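Local coordinates for sugar ABC transporter (Agrobacterium radiobacter, PDB 4RXT), which binds the sugar arabinopyranose between its two lobes and probably serves as the solute-binding component of an ABC-type carbohydrate importer, at residues I10-T15 against Q43-V48; A65-P70 against I90-G95. One frame throughout, in Å; residues are numbered along the deposited sequence.

Interaction 1 (I10-T15 against Q43-V48); sequences IVKDTT and QAETDV. With ARA (alpha-L-arabinopyranose), chain B.
K12 and E45 reach the same sugar without forming a direct salt bridge: K12 NZ and E45 OE1 stand 4.3 Å apart, and a water that accepts from the ammonium and lies in hydrogen-bonding range of E45 OE1 joins them. The lysine chain runs extended from CG outward, and its CD passes 3.8 Å from CD of E45 as the two side chains cross obliquely. K12 NZ then donates to arabinopyranose O3 (3.1 Å), while sugar O4 donates to E45 OE1 (2.7 Å). The other carboxylate oxygen, OE2, is bonded to W19 NE1, so both ends of the E45 carboxylate are engaged. Farther from the sugar, D13, with CG anti to the backbone N (chi1 179°), lays its carboxylate against the Q43 peptide. T15 N and T15 OG1 approach D13 OD1 from one face of the carboxylate plane, the hydroxyl at 2.6 Å and on the syn side; the bond from N closes an Asx turn. Another water bridges D13 OD2 and Q43 O, and one more links K12 O to D47 O. D47 caps helix 48-60 through G50 N. Loops following neighbouring parallel strands thus line a sugar site, as in periplasmic binding proteins.

Interaction 2 (A65-P70 against I90-G95); sequences AIVISP and IGIDSG. With ARA (alpha-L-arabinopyranose), chain B.
I90 opens the ladder: its N donates to I66 O at 2.8 Å, nearly straight at 176°, and its O accepts from I68 N at 2.9 Å. V67, bridged with I90 in parallel register, sets CG2 4.2 Å from I90 CB. G91 pairs with I68 and brings its CA within 3.3 Å of I68 O, a CA-H...O contact. That carbonyl also takes the N-H of I92, which comes in tilted 31° from the carbonyl plane. The I92 side chain crosses that of V67 at about a right angle, CG2 lying 3.9 Å from V67 CG1; CG1, between backbone N and carbonyl carbon (chi1 62°), passes beside S69 CB. At D93 the strand has ended and phi is positive; the carboxylate grips two sugar hydroxyls, O2 donating to OD1 and O3 to OD2 in a very short bond of 2.5 Å, while Y18 OH also bonds OD1. S94 N turns back to I92 O. P70 lays its ring CD 3.1 Å from S94 O, a buried carbonyl with no hydrogen-bonding partner. S94 OG accepts from S146 N and donates to a water, which in turn donates to P70 O and G95 O, tying the two loops together. The two strands belong to the beta-alpha-beta unit through helix 77-84, with strands 9-11 and 103-106 as outer neighbours; helix 249-264 packs on V67, and helix 48-60 on I66 and I68.

Overall arrangement
Both contacts lie in the lobe built on the six-stranded parallel sheet, in which 9-11, 66-68 and 89-92 lie next to one another, and they meet between the first two: I10 N lies 2.8 Å from V67 O, and I10 O 3.0 Å from S69 N, both probable hydrogen bonds. Interaction 2 is buried core, held by backbone ladder bonds and aliphatic side chains. In interaction 1 the touching residues are all in loops, one following strand 9-11 and the other preceding helix 48-60; it is partly exposed, relies on water bridges and charged groups, and has no clear direct hydrogen bond across it. K12 and D93 both bond arabinopyranose O3, which the two contacts therefore share.

Interaction 1 (I10-T15 against Q43-V48)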
ATOM      1  N   ILE A  10       1.147   6.868  13.426  1.00 13.03           N
ATOM      2  CA  ILE A  10       2.209   5.877  13.383  1.00 10.87           C
ATOM      3  C   ILE A  10       2.104   5.172  12.051  1.00 13.10           C
ATOM      4  O   ILE A  10       1.155   4.442  11.785  1.00 12.89           O
ATOM      5  CB  ILE A  10       2.086   4.838  14.534  1.00 13.66           C
ATOM      6  CG1 ILE A  10       2.060   5.551  15.886  1.00 15.63           C
ATOM      7  CG2 ILE A  10       3.232   3.815  14.465  1.00 13.60           C
ATOM      8  CD1 ILE A  10       1.684   4.660  17.047  1.00 14.98           C
ATOM      9  N   VAL A  11       3.090   5.407  11.204  1.00 11.60           N
ATOM     10  CA  VAL A  11       3.147   4.803   9.884  1.00 11.64           C
ATOM     11  C   VAL A  11       4.051   3.579   9.885  1.00 12.57           C
ATOM     12  O   VAL A  11       4.751   3.335  10.870  1.00 13.29           O
ATOM     13  CB  VAL A  11       3.572   5.799   8.809  1.00 12.19           C
ATOM     14  CG1 VAL A  11       2.545   6.936   8.726  1.00 15.86           C
ATOM     15  CG2 VAL A  11       4.977   6.330   9.089  1.00 15.01           C
ATOM     16  N   LYS A  12       4.008   2.789   8.809  1.00 11.85           N
ATOM     17  CA  LYS A  12       4.859   1.571   8.750  1.00 12.55           C
ATOM     18  C   LYS A  12       6.349   1.899   8.574  1.00 13.42           C
ATOM     19  O   LYS A  12       7.198   1.137   8.997  1.00 13.99           O
ATOM     20  CB  LYS A  12       4.441   0.647   7.597  1.00 12.19           C
ATOM     21  CG  LYS A  12       3.014   0.136   7.641  1.00 12.79           C
ATOM     22  CD  LYS A  12       2.809  -0.952   6.617  1.00 11.62           C
ATOM     23  CE  LYS A  12       1.386  -1.461   6.569  1.00 14.30           C
ATOM     24  NZ  LYS A  12       1.311  -2.650   5.665  1.00 17.74           N
ATOM     25  N   ASP A  13       6.664   2.973   7.826  1.00 12.09           N
ATOM     26  CA  ASP A  13       8.060   3.245   7.456  1.00 15.37           C
ATOM     27  C   ASP A  13       8.174   4.703   7.025  1.00 16.21           C
ATOM     28  O   ASP A  13       7.689   5.089   5.969  1.00 15.98           O
ATOM     29  CB  ASP A  13       8.504   2.305   6.318  1.00 15.17           C
ATOM     30  CG  ASP A  13       9.978   2.549   5.844  1.00 16.81           C
ATOM     31  OD1 ASP A  13      10.626   3.533   6.276  1.00 18.41           O
ATOM     32  OD2 ASP A  13      10.482   1.780   5.001  1.00 22.67           O
ATOM     33  N   THR A  14       8.825   5.500   7.856  1.00 14.91           N
ATOM     34  CA  THR A  14       8.951   6.948   7.600  1.00 17.17           C
ATOM     35  C   THR A  14       9.832   7.327   6.410  1.00 18.56           C
ATOM     36  O   THR A  14       9.779   8.469   5.978  1.00 21.20           O
ATOM     37  CB  THR A  14       9.496   7.677   8.849  1.00 20.15           C
ATOM     38  OG1 THR A  14      10.807   7.162   9.169  1.00 23.09           O
ATOM     39  CG2 THR A  14       8.539   7.529  10.043  1.00 18.71           C
ATOM     40  N   THR A  15      10.626   6.386   5.905  1.00 17.48           N
ATOM     41  CA  THR A  15      11.517   6.607   4.759  1.00 21.17           C
ATOM     42  C   THR A  15      10.876   6.359   3.392  1.00 21.20           C
ATOM     43  O   THR A  15      11.479   6.612   2.367  1.00 25.86           O
ATOM     44  CB  THR A  15      12.779   5.714   4.858  1.00 24.89           C
ATOM     45  OG1 THR A  15      12.444   4.343   4.599  1.00 24.84           O
ATOM     46  CG2 THR A  15      13.430   5.825   6.242  1.00 25.99           C
ATOM     47  N   GLN A  43      11.667   2.684  10.605  1.00 14.50           N
ATOM     48  CA  GLN A  43      12.332   3.053   9.317  1.00 14.30           C
ATOM     49  C   GLN A  43      12.362   1.829   8.394  1.00 15.70           C
ATOM     50  O   GLN A  43      13.130   1.754   7.434  1.00 18.11           O
ATOM     51  CB  GLN A  43      13.728   3.586   9.574  1.00 18.19           C
ATOM     52  CG  GLN A  43      13.773   5.026  10.065  1.00 23.87           C
ATOM     53  CD  GLN A  43      13.122   5.193  11.425  1.00 31.60           C
ATOM     54  OE1 GLN A  43      12.127   5.932  11.573  1.00 47.69           O
ATOM     55  NE2 GLN A  43      13.674   4.514  12.427  1.00 24.61           N
ATOM     56  N   ALA A  44      11.496   0.858   8.687  1.00 14.55           N
ATOM     57  CA  ALA A  44      11.325  -0.296   7.820  1.00 14.82           C
ATOM     58  C   ALA A  44       9.972  -0.899   8.116  1.00 14.58           C
ATOM     59  O   ALA A  44       9.615  -1.048   9.277  1.00 16.35           O
ATOM     60  CB  ALA A  44      12.403  -1.335   8.034  1.00 15.97           C
ATOM     61  N   GLU A  45       9.250  -1.304   7.074  1.00 14.61           N
ATOM     62  CA  GLU A  45       7.959  -2.017   7.249  1.00 15.95           C
ATOM     63  C   GLU A  45       8.146  -3.372   7.968  1.00 16.45           C
ATOM     64  O   GLU A  45       7.230  -3.914   8.631  1.00 19.29           O
ATOM     65  CB  GLU A  45       7.237  -2.259   5.907  1.00 19.17           C
ATOM     66  CG  GLU A  45       6.857  -0.994   5.175  1.00 16.56           C
ATOM     67  CD  GLU A  45       5.702  -1.135   4.193  1.00 20.88           C
ATOM     68  OE1 GLU A  45       5.251  -2.259   3.899  1.00 27.75           O
ATOM     69  OE2 GLU A  45       5.305  -0.066   3.696  1.00 23.34           O
ATOM     70  N   THR A  46       9.332  -3.931   7.835  1.00 12.48           N
ATOM     71  CA  THR A  46       9.654  -5.228   8.416  1.00 14.55           C
ATOM     72  C   THR A  46      10.004  -5.140   9.889  1.00 15.89           C
ATOM     73  O   THR A  46      10.149  -6.167  10.558  1.00 14.62           O
ATOM     74  CB  THR A  46      10.856  -5.854   7.673  1.00 12.76           C
ATOM     75  OG1 THR A  46      11.953  -4.920   7.655  1.00 14.10           O
ATOM     76  CG2 THR A  46      10.468  -6.197   6.262  1.00 12.56           C
ATOM     77  N   ASP A  47      10.168  -3.916  10.403  1.00 14.21           N
ATOM     78  CA  ASP A  47      10.470  -3.707  11.823  1.00 12.09           C
ATOM     79  C   ASP A  47       9.148  -3.676  12.587  1.00 12.77           C
ATOM     80  O   ASP A  47       8.643  -2.643  12.999  1.00 13.22           O
ATOM     81  CB  ASP A  47      11.326  -2.456  12.038  1.00 14.06           C
ATOM     82  CG  ASP A  47      11.889  -2.366  13.429  1.00 18.49           C
ATOM     83  OD1 ASP A  47      11.658  -3.285  14.264  1.00 16.88           O
ATOM     84  OD2 ASP A  47      12.571  -1.349  13.707  1.00 23.02           O
ATOM     85  N   VAL A  48       8.633  -4.875  12.840  1.00 13.85           N
ATOM     86  CA  VAL A  48       7.346  -4.971  13.489  1.00 15.80           C
ATOM     87  C   VAL A  48       7.474  -4.629  14.969  1.00 15.64           C
ATOM     88  O   VAL A  48       6.649  -3.920  15.530  1.00 14.29           O
ATOM     89  CB  VAL A  48       6.795  -6.377  13.297  1.00 15.59           C
ATOM     90  CG1 VAL A  48       5.447  -6.539  13.984  1.00 17.22           C
ATOM     91  CG2 VAL A  48       6.650  -6.703  11.827  1.00 15.30           C
TER
HETATM   92  C1  ARA B 401       1.546   0.711   0.055  1.00 14.51           C
HETATM   93  C2  ARA B 401       0.676  -0.187   0.956  1.00 21.84           C
HETATM   94  C3  ARA B 401       1.298  -0.266   2.339  1.00 26.15           C
HETATM   95  C4  ARA B 401       2.781  -0.671   2.271  1.00 25.71           C
HETATM   96  C5  ARA B 401       3.316  -0.545   0.906  1.00 17.84           C
HETATM   97  O1  ARA B 401       1.066   0.108  -1.141  1.00 15.13           O
HETATM   98  O2  ARA B 401      -0.652   0.355   1.085  1.00 15.75           O
HETATM   99  O3  ARA B 401       0.489  -1.140   3.145  1.00 21.89           O
HETATM  100  O4  ARA B 401       2.990  -2.068   2.490  1.00 34.06           O
HETATM  101  O5  ARA B 401       2.958   0.664   0.215  1.00 22.23           O
HETATM  102  O   HOH W   1       7.216  -0.784  11.312  1.00 14.96           O
HETATM  103  O   HOH W   2       3.654  -3.980   5.415  1.00 44.30           O
HETATM  104  O   HOH W   3      12.943   0.857   4.639  1.00 28.63           O
HETATM  105  O   HOH W   4      15.092   3.063   5.243  1.00 43.97           O

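Interaction 2 (A65-P70 against I90-G95)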
ATOM      1  N   ALA A  65      -6.026  10.384  21.008  1.00 16.37           N
ATOM      2  CA  ALA A  65      -6.305   9.297  20.102  1.00 15.04           C
ATOM      3  C   ALA A  65      -4.999   8.968  19.364  1.00 11.45           C
ATOM      4  O   ALA A  65      -4.044   9.744  19.438  1.00 14.03           O
ATOM      5  CB  ALA A  65      -7.404   9.688  19.134  1.00 16.19           C
ATOM      6  N   ILE A  66      -4.988   7.846  18.665  1.00 14.61           N
ATOM      7  CA  ILE A  66      -3.865   7.439  17.835  1.00 13.64           C
ATOM      8  C   ILE A  66      -4.377   6.936  16.492  1.00 14.94           C
ATOM      9  O   ILE A  66      -5.379   6.194  16.435  1.00 14.81           O
ATOM     10  CB  ILE A  66      -3.018   6.308  18.519  1.00 15.09           C
ATOM     11  CG1 ILE A  66      -2.278   6.849  19.754  1.00 17.26           C
ATOM     12  CG2 ILE A  66      -2.031   5.668  17.533  1.00 16.86           C
ATOM     13  CD1 ILE A  66      -1.815   5.770  20.718  1.00 17.80           C
ATOM     14  N   VAL A  67      -3.686   7.356  15.434  1.00 12.03           N
ATOM     15  CA  VAL A  67      -3.885   6.811  14.092  1.00 14.73           C
ATOM     16  C   VAL A  67      -2.713   5.905  13.788  1.00 11.93           C
ATOM     17  O   VAL A  67      -1.565   6.279  13.977  1.00 12.87           O
ATOM     18  CB  VAL A  67      -3.985   7.904  13.004  1.00 13.66           C
ATOM     19  CG1 VAL A  67      -4.133   7.290  11.604  1.00 13.68           C
ATOM     20  CG2 VAL A  67      -5.144   8.841  13.314  1.00 13.17           C
ATOM     21  N   ILE A  68      -2.991   4.695  13.330  1.00 11.01           N
ATOM     22  CA  ILE A  68      -1.934   3.746  13.004  1.00 13.64           C
ATOM     23  C   ILE A  68      -2.213   2.968  11.724  1.00 12.79           C
ATOM     24  O   ILE A  68      -3.356   2.593  11.456  1.00 12.57           O
ATOM     25  CB  ILE A  68      -1.660   2.765  14.181  1.00 12.60           C
ATOM     26  CG1 ILE A  68      -0.498   1.814  13.915  1.00 12.77           C
ATOM     27  CG2 ILE A  68      -2.914   1.978  14.587  1.00 12.07           C
ATOM     28  CD1 ILE A  68       0.070   1.147  15.143  1.00 14.25           C
ATOM     29  N   SER A  69      -1.131   2.725  10.969  1.00 11.49           N
ATOM     30  CA  SER A  69      -1.127   1.755   9.854  1.00 10.96           C
ATOM     31  C   SER A  69      -0.408   0.498  10.339  1.00 13.95           C
ATOM     32  O   SER A  69       0.784   0.427  10.253  1.00 12.91           O
ATOM     33  CB  SER A  69      -0.429   2.326   8.603  1.00 12.25           C
ATOM     34  OG  SER A  69       0.916   2.598   8.907  1.00 13.52           O
ATOM     35  N   PRO A  70      -1.169  -0.501  10.829  1.00 13.75           N
ATOM     36  CA  PRO A  70      -0.513  -1.677  11.373  1.00 13.17           C
ATOM     37  C   PRO A  70       0.374  -2.378  10.358  1.00 10.67           C
ATOM     38  O   PRO A  70      -0.078  -2.752   9.291  1.00 12.76           O
ATOM     39  CB  PRO A  70      -1.668  -2.579  11.806  1.00 14.80           C
ATOM     40  CG  PRO A  70      -2.851  -1.684  11.939  1.00 16.71           C
ATOM     41  CD  PRO A  70      -2.634  -0.551  10.966  1.00 13.21           C
ATOM     42  N   ILE A  90      -7.578   4.621  15.667  1.00 12.59           N
ATOM     43  CA  ILE A  90      -8.117   4.712  14.326  0.50 12.50           C
ATOM     44  C   ILE A  90      -7.093   4.038  13.408  1.00 12.69           C
ATOM     45  O   ILE A  90      -5.890   4.379  13.425  1.00 13.30           O
ATOM     46  CB  ILE A  90      -8.369   6.191  13.929  0.50 14.13           C
ATOM     47  CG1 ILE A  90      -9.646   6.751  14.613  0.50 14.73           C
ATOM     48  CG2 ILE A  90      -8.447   6.339  12.419  0.50 14.68           C
ATOM     49  CD1 ILE A  90      -9.607   6.772  16.142  0.50 12.91           C
ATOM     50  N   GLY A  91      -7.555   3.078  12.611  1.00 13.93           N
ATOM     51  CA  GLY A  91      -6.670   2.373  11.671  1.00 11.76           C
ATOM     52  C   GLY A  91      -6.710   2.926  10.266  1.00 12.19           C
ATOM     53  O   GLY A  91      -7.735   3.445   9.803  1.00 13.81           O
ATOM     54  N   ILE A  92      -5.558   2.823   9.598  1.00 12.33           N
ATOM     55  CA  ILE A  92      -5.478   3.142   8.171  1.00 12.60           C
ATOM     56  C   ILE A  92      -4.695   2.058   7.412  1.00 11.71           C
ATOM     57  O   ILE A  92      -3.847   1.344   7.982  1.00 15.03           O
ATOM     58  CB  ILE A  92      -4.896   4.551   7.892  1.00 14.47           C
ATOM     59  CG1 ILE A  92      -3.467   4.684   8.402  1.00 12.82           C
ATOM     60  CG2 ILE A  92      -5.797   5.625   8.489  1.00 14.52           C
ATOM     61  CD1 ILE A  92      -2.747   5.912   7.846  1.00 15.19           C
ATOM     62  N   ASP A  93      -5.012   1.944   6.121  1.00 12.20           N
ATOM     63  CA  ASP A  93      -4.167   1.256   5.118  1.00 11.72           C
ATOM     64  C   ASP A  93      -4.139  -0.274   5.118  1.00 13.74           C
ATOM     65  O   ASP A  93      -4.148  -0.859   4.045  1.00 13.62           O
ATOM     66  CB  ASP A  93      -2.743   1.850   5.096  1.00 11.68           C
ATOM     67  CG  ASP A  93      -1.857   1.201   4.037  1.00 14.61           C
ATOM     68  OD1 ASP A  93      -1.942   1.638   2.866  1.00 15.11           O
ATOM     69  OD2 ASP A  93      -1.128   0.242   4.383  1.00 14.27           O
ATOM     70  N   SER A  94      -4.042  -0.899   6.295  1.00 11.75           N
ATOM     71  CA  SER A  94      -3.620  -2.288   6.374  1.00 13.35           C
ATOM     72  C   SER A  94      -4.157  -2.838   7.683  1.00 14.33           C
ATOM     73  O   SER A  94      -3.986  -2.238   8.716  1.00 16.86           O
ATOM     74  CB  SER A  94      -2.076  -2.365   6.337  1.00 14.82           C
ATOM     75  OG  SER A  94      -1.581  -3.683   6.192  1.00 13.92           O
ATOM     76  N   GLY A  95      -4.835  -3.974   7.627  1.00 15.76           N
ATOM     77  CA  GLY A  95      -5.574  -4.469   8.790  1.00 15.95           C
ATOM     78  C   GLY A  95      -4.726  -5.095   9.878  1.00 14.51           C
ATOM     79  O   GLY A  95      -3.547  -5.391   9.689  1.00 17.74           O
TER
HETATM   80  C1  ARA B 401       1.546   0.711   0.055  1.00 14.51           C
HETATM   81  C2  ARA B 401       0.676  -0.187   0.956  1.00 21.84           C
HETATM   82  C3  ARA B 401       1.298  -0.266   2.339  1.00 26.15           C
HETATM   83  C4  ARA B 401       2.781  -0.671   2.271  1.00 25.71           C
HETATM   84  C5  ARA B 401       3.316  -0.545   0.906  1.00 17.84           C
HETATM   85  O1  ARA B 401       1.066   0.108  -1.141  1.00 15.13           O
HETATM   86  O2  ARA B 401      -0.652   0.355   1.085  1.00 15.75           O
HETATM   87  O3  ARA B 401       0.489  -1.140   3.145  1.00 21.89           O
HETATM   88  O4  ARA B 401       2.990  -2.068   2.490  1.00 34.06           O
HETATM   89  O5  ARA B 401       2.958   0.664   0.215  1.00 22.23           O
HETATM   90  O   HOH W   5      -1.231  -5.170   8.472  1.00 12.79           O